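Local coordinates for uncharacterized protein (Bacteroides ovatus, PDB 4QEY), which is of unknown function but folds as an all-beta sandwich, probably related to PLAT/LH2 and C2-like calcium-binding lipoproteins, at residues K14-Q19 with I98-N103; V82-E87 with G117-E122; K104-L109 with V126-V131. All blocks are in the same frame, centred on the assembly; numbering follows the deposited sequence. Where two conformers were deposited one is given.

Interaction 1 (K14-Q19 with I98-N103). With EDO (1,2-ethanediol), chain O; EDO (1,2-ethanediol), chain N; EDO (1,2-ethanediol), chain L.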
loop_
_atom_site.group_PDB
_atom_site.type_symbol
_atom_site.label_atom_id
_atom_site.label_comp_id
_atom_site.label_asym_id
_atom_site.label_seq_id
_atom_site.Cartn_x
_atom_site.Cartn_y
_atom_site.Cartn_z
ATOM N N LYS A 14 -1.281 -9.181 4.882
ATOM C CA LYS A 14 -2.141 -8.318 4.078
ATOM C C LYS A 14 -1.833 -6.856 4.336
ATOM O O LYS A 14 -1.588 -6.472 5.472
ATOM C CB LYS A 14 -3.615 -8.626 4.418
ATOM C CG LYS A 14 -4.697 -7.826 3.684
ATOM C CD LYS A 14 -6.048 -8.255 4.207
ATOM C CE LYS A 14 -7.225 -7.563 3.586
ATOM N NZ LYS A 14 -8.493 -8.054 4.192
ATOM N N ILE A 15 -1.829 -6.042 3.277
ATOM C CA ILE A 15 -1.626 -4.603 3.370
ATOM C C ILE A 15 -2.752 -3.937 2.570
ATOM O O ILE A 15 -2.976 -4.268 1.403
ATOM C CB ILE A 15 -0.212 -4.109 2.939
ATOM C CG1 ILE A 15 0.898 -4.711 3.850
ATOM C CG2 ILE A 15 -0.156 -2.574 2.970
ATOM C CD1 ILE A 15 2.344 -4.353 3.516
ATOM N N VAL A 16 -3.482 -3.025 3.231
ATOM C CA VAL A 16 -4.557 -2.252 2.626
ATOM C C VAL A 16 -4.093 -0.793 2.528
ATOM O O VAL A 16 -3.618 -0.210 3.513
ATOM C CB VAL A 16 -5.894 -2.393 3.405
ATOM C CG1 VAL A 16 -7.019 -1.596 2.732
ATOM C CG2 VAL A 16 -6.294 -3.855 3.550
ATOM N N VAL A 17 -4.200 -0.225 1.318
ATOM C CA VAL A 17 -3.883 1.167 1.024
ATOM C C VAL A 17 -5.212 1.861 0.721
ATOM O O VAL A 17 -6.017 1.354 -0.065
ATOM C CB VAL A 17 -2.830 1.326 -0.120
ATOM C CG1 VAL A 17 -2.501 2.798 -0.377
ATOM C CG2 VAL A 17 -1.552 0.547 0.200
ATOM N N GLU A 18 -5.470 2.980 1.411
ATOM C CA GLU A 18 -6.668 3.794 1.227
ATOM C C GLU A 18 -6.281 5.237 0.946
ATOM O O GLU A 18 -5.326 5.747 1.541
ATOM C CB GLU A 18 -7.599 3.725 2.436
ATOM C CG GLU A 18 -8.357 2.422 2.579
ATOM C CD GLU A 18 -9.416 2.378 3.667
ATOM O OE1 GLU A 18 -9.465 3.300 4.510
ATOM O OE2 GLU A 18 -10.194 1.398 3.684
ATOM N N GLN A 19 -7.023 5.896 0.041
ATOM C CA GLN A 19 -6.804 7.296 -0.286
ATOM C C GLN A 19 -8.118 8.061 -0.245
ATOM O O GLN A 19 -9.170 7.516 -0.581
ATOM C CB GLN A 19 -6.132 7.472 -1.657
ATOM C CG GLN A 19 -6.937 6.956 -2.857
ATOM C CD GLN A 19 -6.320 7.347 -4.166
ATOM O OE1 GLN A 19 -5.580 8.315 -4.248
ATOM N NE2 GLN A 19 -6.629 6.604 -5.213
ATOM N N ILE A 98 -2.415 0.154 6.099
ATOM C CA ILE A 98 -2.615 -0.708 7.270
ATOM C C ILE A 98 -2.168 -2.138 6.927
ATOM O O ILE A 98 -2.630 -2.733 5.947
ATOM C CB ILE A 98 -4.068 -0.686 7.817
ATOM C CG1 ILE A 98 -4.580 0.761 8.001
ATOM C CG2 ILE A 98 -4.119 -1.424 9.142
ATOM C CD1 ILE A 98 -6.075 0.895 8.233
ATOM N N ALA A 99 -1.264 -2.670 7.764
ATOM C CA ALA A 99 -0.691 -4.002 7.635
ATOM C C ALA A 99 -1.323 -4.960 8.640
ATOM O O ALA A 99 -1.518 -4.612 9.814
ATOM C CB ALA A 99 0.813 -3.939 7.835
ATOM N N TYR A 100 -1.656 -6.167 8.167
ATOM C CA TYR A 100 -2.294 -7.215 8.955
ATOM C C TYR A 100 -1.573 -8.556 8.824
ATOM O O TYR A 100 -0.939 -8.829 7.804
ATOM C CB TYR A 100 -3.764 -7.416 8.513
ATOM C CG TYR A 100 -4.642 -6.186 8.503
ATOM C CD1 TYR A 100 -4.746 -5.390 7.364
ATOM C CD2 TYR A 100 -5.451 -5.870 9.595
ATOM C CE1 TYR A 100 -5.581 -4.273 7.333
ATOM C CE2 TYR A 100 -6.291 -4.755 9.577
ATOM C CZ TYR A 100 -6.361 -3.965 8.437
ATOM O OH TYR A 100 -7.170 -2.854 8.390
ATOM N N ILE A 101 -1.698 -9.402 9.856
ATOM C CA ILE A 101 -1.266 -10.798 9.891
ATOM C C ILE A 101 -2.453 -11.533 10.483
ATOM O O ILE A 101 -2.781 -11.318 11.660
ATOM C CB ILE A 101 0.086 -11.105 10.600
ATOM C CG1 ILE A 101 1.244 -10.233 10.059
ATOM C CG2 ILE A 101 0.412 -12.603 10.465
ATOM C CD1 ILE A 101 2.574 -10.315 10.895
ATOM N N ASP A 102 -3.157 -12.315 9.641
ATOM C CA ASP A 102 -4.367 -13.076 9.991
ATOM C C ASP A 102 -5.451 -12.119 10.550
ATOM O O ASP A 102 -6.027 -12.362 11.612
ATOM C CB ASP A 102 -4.069 -14.229 10.977
ATOM C CG ASP A 102 -3.201 -15.335 10.417
ATOM O OD1 ASP A 102 -3.383 -15.692 9.232
ATOM O OD2 ASP A 102 -2.406 -15.910 11.189
ATOM N N ASN A 103 -5.692 -11.007 9.814
ATOM C CA ASN A 103 -6.696 -9.956 10.077
ATOM C C ASN A 103 -6.476 -9.250 11.465
ATOM O O ASN A 103 -7.386 -8.592 11.984
ATOM C CB ASN A 103 -8.129 -10.534 9.987
ATOM C CG ASN A 103 -8.484 -11.010 8.587
ATOM O OD1 ASN A 103 -8.187 -10.363 7.559
ATOM N ND2 ASN A 103 -9.118 -12.169 8.516
HETATM C C1 EDO O . -9.859 -6.452 7.844
HETATM O O1 EDO O . -9.635 -5.677 6.672
HETATM C C2 EDO O . -8.573 -7.220 8.151
HETATM O O2 EDO O . -8.233 -7.990 6.999
HETATM C C1 EDO N . -7.768 7.695 4.951
HETATM O O1 EDO N . -7.350 8.000 3.634
HETATM C C2 EDO N . -8.603 6.392 4.885
HETATM O O2 EDO N . -9.733 6.502 4.002
HETATM C C1 EDO L . -5.149 9.118 -7.233
HETATM O O1 EDO L . -4.910 10.006 -6.177
HETATM C C2 EDO L . -3.784 8.809 -7.844
HETATM O O2 EDO L . -3.872 7.895 -8.907
#
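With CG set anti to its own carbonyl carbon (chi1 -54°), Y100 carries its ring across toward strand 13-21, where it meets V16, whose CG2, likewise anti to the carbonyl carbon, is the methyl that points at it. V16 CG2 approaches Y100 CE1 obliquely at 3.9 Å. K14, extended along its whole length, runs past the same face of the sheet and delivers NZ to a 1,2-ethanediol, bonding its O2 at 2.8 Å. This diol, probably from the crystallisation liquor, lies over one face of the tyrosine, offset toward the rim, with C2 3.6 Å from Y100 CE2; its O2 also lies beside the N103 side-chain oxygen. A valine in place of Y100 would probably strip V16 CG2 of its aromatic neighbour and take away the ring face on which the diol lies.

Beneath these side chains the strands are antiparallel. K14 and Y100 exchange two backbone hydrogen bonds, the one from Y100 N to K14 O being 2.7 Å, and V16 and I98 exchange two more. Between them, I15 and A99 form a non-hydrogen-bonded pair: I15 CG1 packs against A99 CB at 4.1 Å on the other face, where I15 also touches F32 of the second sheet. The face with K14, Y100 and I98 is partly exposed and that with I15 and A99 buried, as expected for the two middle strands of one sheet of an antiparallel beta-sandwich.

Interaction 2 (V82-E87 with G117-E122). With EDO (1,2-ethanediol), chain P.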
loop_
_atom_site.group_PDB
_atom_site.type_symbol
_atom_site.label_atom_id
_atom_site.label_comp_id
_atom_site.label_asym_id
_atom_site.label_seq_id
_atom_site.Cartn_x
_atom_site.Cartn_y
_atom_site.Cartn_z
ATOM N N VAL A 82 3.682 9.301 -4.097
ATOM C CA VAL A 82 2.633 10.311 -4.264
ATOM C C VAL A 82 3.259 11.487 -5.027
ATOM O O VAL A 82 4.263 12.040 -4.579
ATOM C CB VAL A 82 2.014 10.733 -2.903
ATOM C CG1 VAL A 82 1.019 11.874 -3.081
ATOM C CG2 VAL A 82 1.357 9.552 -2.200
ATOM N N ILE A 83 2.726 11.792 -6.213
ATOM C CA ILE A 83 3.170 12.893 -7.073
ATOM C C ILE A 83 1.944 13.728 -7.381
ATOM O O ILE A 83 0.915 13.155 -7.722
ATOM C CB ILE A 83 3.919 12.417 -8.378
ATOM C CG1 ILE A 83 5.118 11.473 -8.100
ATOM C CG2 ILE A 83 4.397 13.598 -9.225
ATOM C CD1 ILE A 83 4.784 10.035 -8.051
ATOM N N SER A 84 2.033 15.044 -7.170
ATOM C CA SER A 84 0.989 16.031 -7.428
ATOM C C SER A 84 0.994 16.438 -8.885
ATOM O O SER A 84 2.072 16.682 -9.461
ATOM C CB SER A 84 1.188 17.258 -6.550
ATOM O OG SER A 84 2.394 17.921 -6.905
ATOM N N THR A 85 -0.224 16.561 -9.465
ATOM C CA THR A 85 -0.445 16.901 -10.879
ATOM C C THR A 85 -1.204 18.262 -11.015
ATOM O O THR A 85 -1.825 18.521 -12.048
ATOM C CB THR A 85 -1.214 15.753 -11.546
ATOM O OG1 THR A 85 -2.439 15.550 -10.854
ATOM C CG2 THR A 85 -0.441 14.459 -11.553
ATOM N N SER A 86 -1.086 19.143 -9.999
ATOM C CA SER A 86 -1.751 20.442 -9.949
ATOM C C SER A 86 -0.804 21.577 -9.549
ATOM O O SER A 86 -0.006 21.425 -8.623
ATOM C CB SER A 86 -2.902 20.384 -8.948
ATOM O OG SER A 86 -3.534 21.639 -8.744
ATOM N N GLU A 87 -0.918 22.721 -10.264
ATOM C CA GLU A 87 -0.274 24.027 -10.037
ATOM C C GLU A 87 -0.997 24.837 -8.934
ATOM O O GLU A 87 -0.575 25.951 -8.623
ATOM C CB GLU A 87 -0.217 24.856 -11.335
ATOM C CG GLU A 87 0.675 24.257 -12.408
ATOM C CD GLU A 87 1.018 25.098 -13.625
ATOM O OE1 GLU A 87 0.599 26.277 -13.713
ATOM O OE2 GLU A 87 1.763 24.574 -14.481
ATOM N N GLY A 117 2.115 24.483 -4.840
ATOM C CA GLY A 117 2.152 25.140 -6.145
ATOM C C GLY A 117 3.129 24.461 -7.087
ATOM O O GLY A 117 2.944 24.443 -8.308
ATOM N N SER A 118 4.188 23.891 -6.504
ATOM C CA SER A 118 5.241 23.163 -7.201
ATOM C C SER A 118 4.947 21.661 -7.162
ATOM O O SER A 118 4.023 21.231 -6.459
ATOM C CB SER A 118 6.597 23.478 -6.566
ATOM O OG SER A 118 6.582 23.199 -5.172
ATOM N N THR A 119 5.725 20.862 -7.914
ATOM C CA THR A 119 5.536 19.419 -7.977
ATOM C C THR A 119 5.948 18.802 -6.631
ATOM O O THR A 119 7.046 19.046 -6.132
ATOM C CB THR A 119 6.306 18.819 -9.162
ATOM O OG1 THR A 119 5.937 19.520 -10.349
ATOM C CG2 THR A 119 6.026 17.326 -9.355
ATOM N N LEU A 120 5.014 18.035 -6.043
ATOM C CA LEU A 120 5.142 17.299 -4.784
ATOM C C LEU A 120 5.544 15.874 -5.120
ATOM O O LEU A 120 4.882 15.223 -5.922
ATOM C CB LEU A 120 3.820 17.376 -3.982
ATOM C CG LEU A 120 3.663 16.590 -2.679
ATOM C CD1 LEU A 120 2.800 17.346 -1.696
ATOM C CD2 LEU A 120 3.087 15.191 -2.920
ATOM N N VAL A 121 6.684 15.434 -4.575
ATOM C CA VAL A 121 7.193 14.086 -4.782
ATOM C C VAL A 121 7.455 13.525 -3.406
ATOM O O VAL A 121 8.413 13.922 -2.740
ATOM C CB VAL A 121 8.423 13.975 -5.729
ATOM C CG1 VAL A 121 8.851 12.520 -5.875
ATOM C CG2 VAL A 121 8.127 14.569 -7.106
ATOM N N GLU A 122 6.567 12.632 -2.970
ATOM C CA GLU A 122 6.613 11.996 -1.653
ATOM C C GLU A 122 6.643 10.470 -1.779
ATOM O O GLU A 122 6.182 9.925 -2.776
ATOM C CB GLU A 122 5.409 12.443 -0.833
ATOM C CG GLU A 122 5.446 13.916 -0.446
ATOM C CD GLU A 122 6.442 14.289 0.629
ATOM O OE1 GLU A 122 6.559 13.539 1.625
ATOM O OE2 GLU A 122 7.063 15.367 0.502
HETATM C C1 EDO P . 7.976 17.739 -2.226
HETATM O O1 EDO P . 8.870 16.927 -1.493
HETATM C C2 EDO P . 8.756 18.374 -3.399
HETATM O O2 EDO P . 9.257 17.342 -4.244
#
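V82 and L120 lie side by side where strand 73-84 meets the incoming end of strand 121-127, an antiparallel pairing at the margin of the second sheet of the beta-sandwich. Both send their chains out anti to the backbone N, V82 through CG1 and L120 through CG, which lays V82 CG1 3.9 Å from L120 CD2. V82 also packs on F26, L28 and Y113, tying the pair to the apolar interior.

I83 and V121 share the other face, their CG2 methyls 4.4 Å apart. From the loop beside it T119 brings in its own CG2, which meets I83 CG2 at a slant, 4.1 Å away. The main chains hold the register: V82 N to E122 O and E122 N to V82 O are both 2.9 Å. A third bond runs from S84 N to L120 O.

Beyond S84 the regular pairing stops and the segments run on as loops. G117, with a phi of 116°, has a backbone conformation that suits glycine, since a side chain would probably crowd the carbonyl before it. S84 turns its hydroxyl between its backbone N and carbonyl carbon (chi1 65°); in this conformer, though perhaps not in the second one deposited, S84 OG accepts the amide hydrogen of L120 N at 2.8 Å.

Interaction 3 (K104-L109 with V126-V131)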
loop_
_atom_site.group_PDB
_atom_site.type_symbol
_atom_site.label_atom_id
_atom_site.label_comp_id
_atom_site.label_asym_id
_atom_site.label_seq_id
_atom_site.Cartn_x
_atom_site.Cartn_y
_atom_site.Cartn_z
ATOM N N LYS A 104 -5.243 -9.327 12.001
ATOM C CA LYS A 104 -4.811 -8.624 13.201
ATOM C C LYS A 104 -3.835 -7.538 12.760
ATOM O O LYS A 104 -2.808 -7.856 12.151
ATOM C CB LYS A 104 -4.198 -9.585 14.230
ATOM N N GLU A 105 -4.187 -6.259 12.993
ATOM C CA GLU A 105 -3.362 -5.115 12.623
ATOM C C GLU A 105 -2.015 -5.162 13.359
ATOM O O GLU A 105 -1.970 -5.227 14.587
ATOM C CB GLU A 105 -4.089 -3.800 12.913
ATOM C CG GLU A 105 -3.258 -2.587 12.550
ATOM C CD GLU A 105 -3.865 -1.253 12.917
ATOM O OE1 GLU A 105 -5.109 -1.118 12.848
ATOM O OE2 GLU A 105 -3.081 -0.331 13.241
ATOM N N VAL A 106 -0.923 -5.126 12.588
ATOM C CA VAL A 106 0.441 -5.214 13.108
ATOM C C VAL A 106 1.201 -3.908 12.823
ATOM O O VAL A 106 2.179 -3.614 13.510
ATOM C CB VAL A 106 1.198 -6.443 12.536
ATOM C CG1 VAL A 106 0.600 -7.746 13.072
ATOM C CG2 VAL A 106 1.225 -6.446 11.007
ATOM N N ASN A 107 0.759 -3.128 11.832
ATOM C CA ASN A 107 1.413 -1.874 11.492
ATOM C C ASN A 107 0.435 -0.922 10.795
ATOM O O ASN A 107 -0.572 -1.363 10.227
ATOM C CB ASN A 107 2.641 -2.120 10.605
ATOM C CG ASN A 107 3.667 -1.037 10.689
ATOM O OD1 ASN A 107 3.518 -0.050 11.419
ATOM N ND2 ASN A 107 4.772 -1.251 10.011
ATOM N N ARG A 108 0.725 0.389 10.874
ATOM C CA ARG A 108 -0.123 1.440 10.315
ATOM C C ARG A 108 0.673 2.695 10.033
ATOM O O ARG A 108 1.484 3.121 10.853
ATOM C CB ARG A 108 -1.283 1.771 11.282
ATOM C CG ARG A 108 -2.250 2.874 10.831
ATOM C CD ARG A 108 -3.239 3.238 11.941
ATOM N NE ARG A 108 -4.244 2.196 12.147
ATOM C CZ ARG A 108 -5.472 2.224 11.633
ATOM N NH1 ARG A 108 -5.875 3.265 10.906
ATOM N NH2 ARG A 108 -6.316 1.223 11.862
ATOM N N LEU A 109 0.409 3.303 8.879
ATOM C CA LEU A 109 0.974 4.588 8.490
ATOM C C LEU A 109 -0.149 5.486 7.999
ATOM O O LEU A 109 -0.912 5.101 7.118
ATOM C CB LEU A 109 2.094 4.472 7.431
ATOM C CG LEU A 109 2.754 5.800 7.013
ATOM C CD1 LEU A 109 3.516 6.447 8.183
ATOM C CD2 LEU A 109 3.669 5.610 5.845
ATOM N N VAL A 126 5.878 0.592 3.996
ATOM C CA VAL A 126 5.285 -0.054 5.182
ATOM C C VAL A 126 5.345 -1.569 5.004
ATOM O O VAL A 126 5.048 -2.082 3.927
ATOM C CB VAL A 126 3.824 0.433 5.439
ATOM C CG1 VAL A 126 3.234 -0.180 6.713
ATOM C CG2 VAL A 126 3.749 1.958 5.506
ATOM N N SER A 127 5.713 -2.277 6.061
ATOM C CA SER A 127 5.819 -3.727 6.046
ATOM C C SER A 127 5.034 -4.328 7.218
ATOM O O SER A 127 4.747 -3.619 8.192
ATOM C CB SER A 127 7.289 -4.138 6.103
ATOM O OG SER A 127 7.446 -5.544 6.041
ATOM N N THR A 128 4.674 -5.631 7.117
ATOM C CA THR A 128 3.963 -6.359 8.179
ATOM C C THR A 128 4.928 -6.793 9.283
ATOM O O THR A 128 4.478 -7.066 10.386
ATOM C CB THR A 128 3.231 -7.590 7.617
ATOM O OG1 THR A 128 4.170 -8.409 6.914
ATOM C CG2 THR A 128 2.063 -7.235 6.700
ATOM N N THR A 129 6.249 -6.859 8.988
ATOM C CA THR A 129 7.286 -7.341 9.915
ATOM C C THR A 129 8.292 -6.235 10.361
ATOM O O THR A 129 9.388 -6.565 10.840
ATOM C CB THR A 129 8.067 -8.485 9.249
ATOM O OG1 THR A 129 8.674 -8.002 8.058
ATOM C CG2 THR A 129 7.198 -9.696 8.948
ATOM N N SER A 130 7.913 -4.947 10.238
ATOM C CA SER A 130 8.742 -3.818 10.683
ATOM C C SER A 130 8.896 -3.866 12.199
ATOM O O SER A 130 7.891 -4.003 12.897
ATOM C CB SER A 130 8.124 -2.493 10.255
ATOM O OG SER A 130 7.703 -2.513 8.905
ATOM N N VAL A 131 10.132 -3.789 12.705
ATOM C CA VAL A 131 10.423 -3.869 14.134
ATOM C C VAL A 131 10.293 -2.465 14.750
ATOM O O VAL A 131 10.803 -1.491 14.190
ATOM C CB VAL A 131 11.822 -4.497 14.368
ATOM C CG1 VAL A 131 12.100 -4.707 15.853
ATOM C CG2 VAL A 131 11.934 -5.825 13.631
#
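A single side-chain amide, that of N107, makes the hydrogen bond that spans this contact, since 104-109 and 126-131 approach each other without any backbone bridge. N107 swings CG away from its backbone N (chi1 -155°) and points ND2 at the main chain of the other segment. The bond from N107 ND2 to S127 O is 3.0 Å long and nearly straight at 172°; it lies in the planes of both the amide and the carbonyl, which should discourage the amide from turning. S127 O takes a second hydrogen bond from S130 OG, whose donor stands well above the carbonyl plane, and S130 OG is itself 3.4 Å from N107 ND2. At the other corner of the amide, OD1 receives R108 N from above its plane.

V126 fits between two partners with its two methyls: CG1 sits against the amide of N107, while CG2 packs on L109 CB at 3.6 Å. V106 adds its CG2, 3.4 Å from T128 O. The hydroxyl of T128 turns away to H13 and to the backbone of M76.

V106 and N107 both face A99 in a classic beta bulge, which accounts for two successive residues pointing toward 126-131. R108 points the other way, and its NE and NH2 grip the two carboxylate oxygens of E105 side-on in a salt bridge, with R108 NH2 2.8 Å from E105 OE1. Strands 104-114 and 121-127 are each outermost in their own sheet, and the contact joins these edge strands along one side of a two-sheet antiparallel beta-sandwich.

How the interactions relate
Interactions 1 and 3 are neighbours, their centres about 8 Å apart: strand 92-101 pairs with strand 13-21 in the first and with strand 104-114 beside the second. A99 connects them directly, its N 2.9 Å from N107 O and its O 2.9 Å from V106 N. I15 CD1 also packs against V126 O at 3.6 Å, linking the two sheets. Interaction 2 lies across the chain's centre from interaction 1, with centres about 26 Å apart, and about 27 Å from interaction 3, yet it shares strand 121-127 with the latter: 117-122 leads into that strand and 126-131 leaves it. The 1,2-ethanediols beside interactions 1 and 2 probably come from the crystallisation liquor and mark no ligand site with confidence.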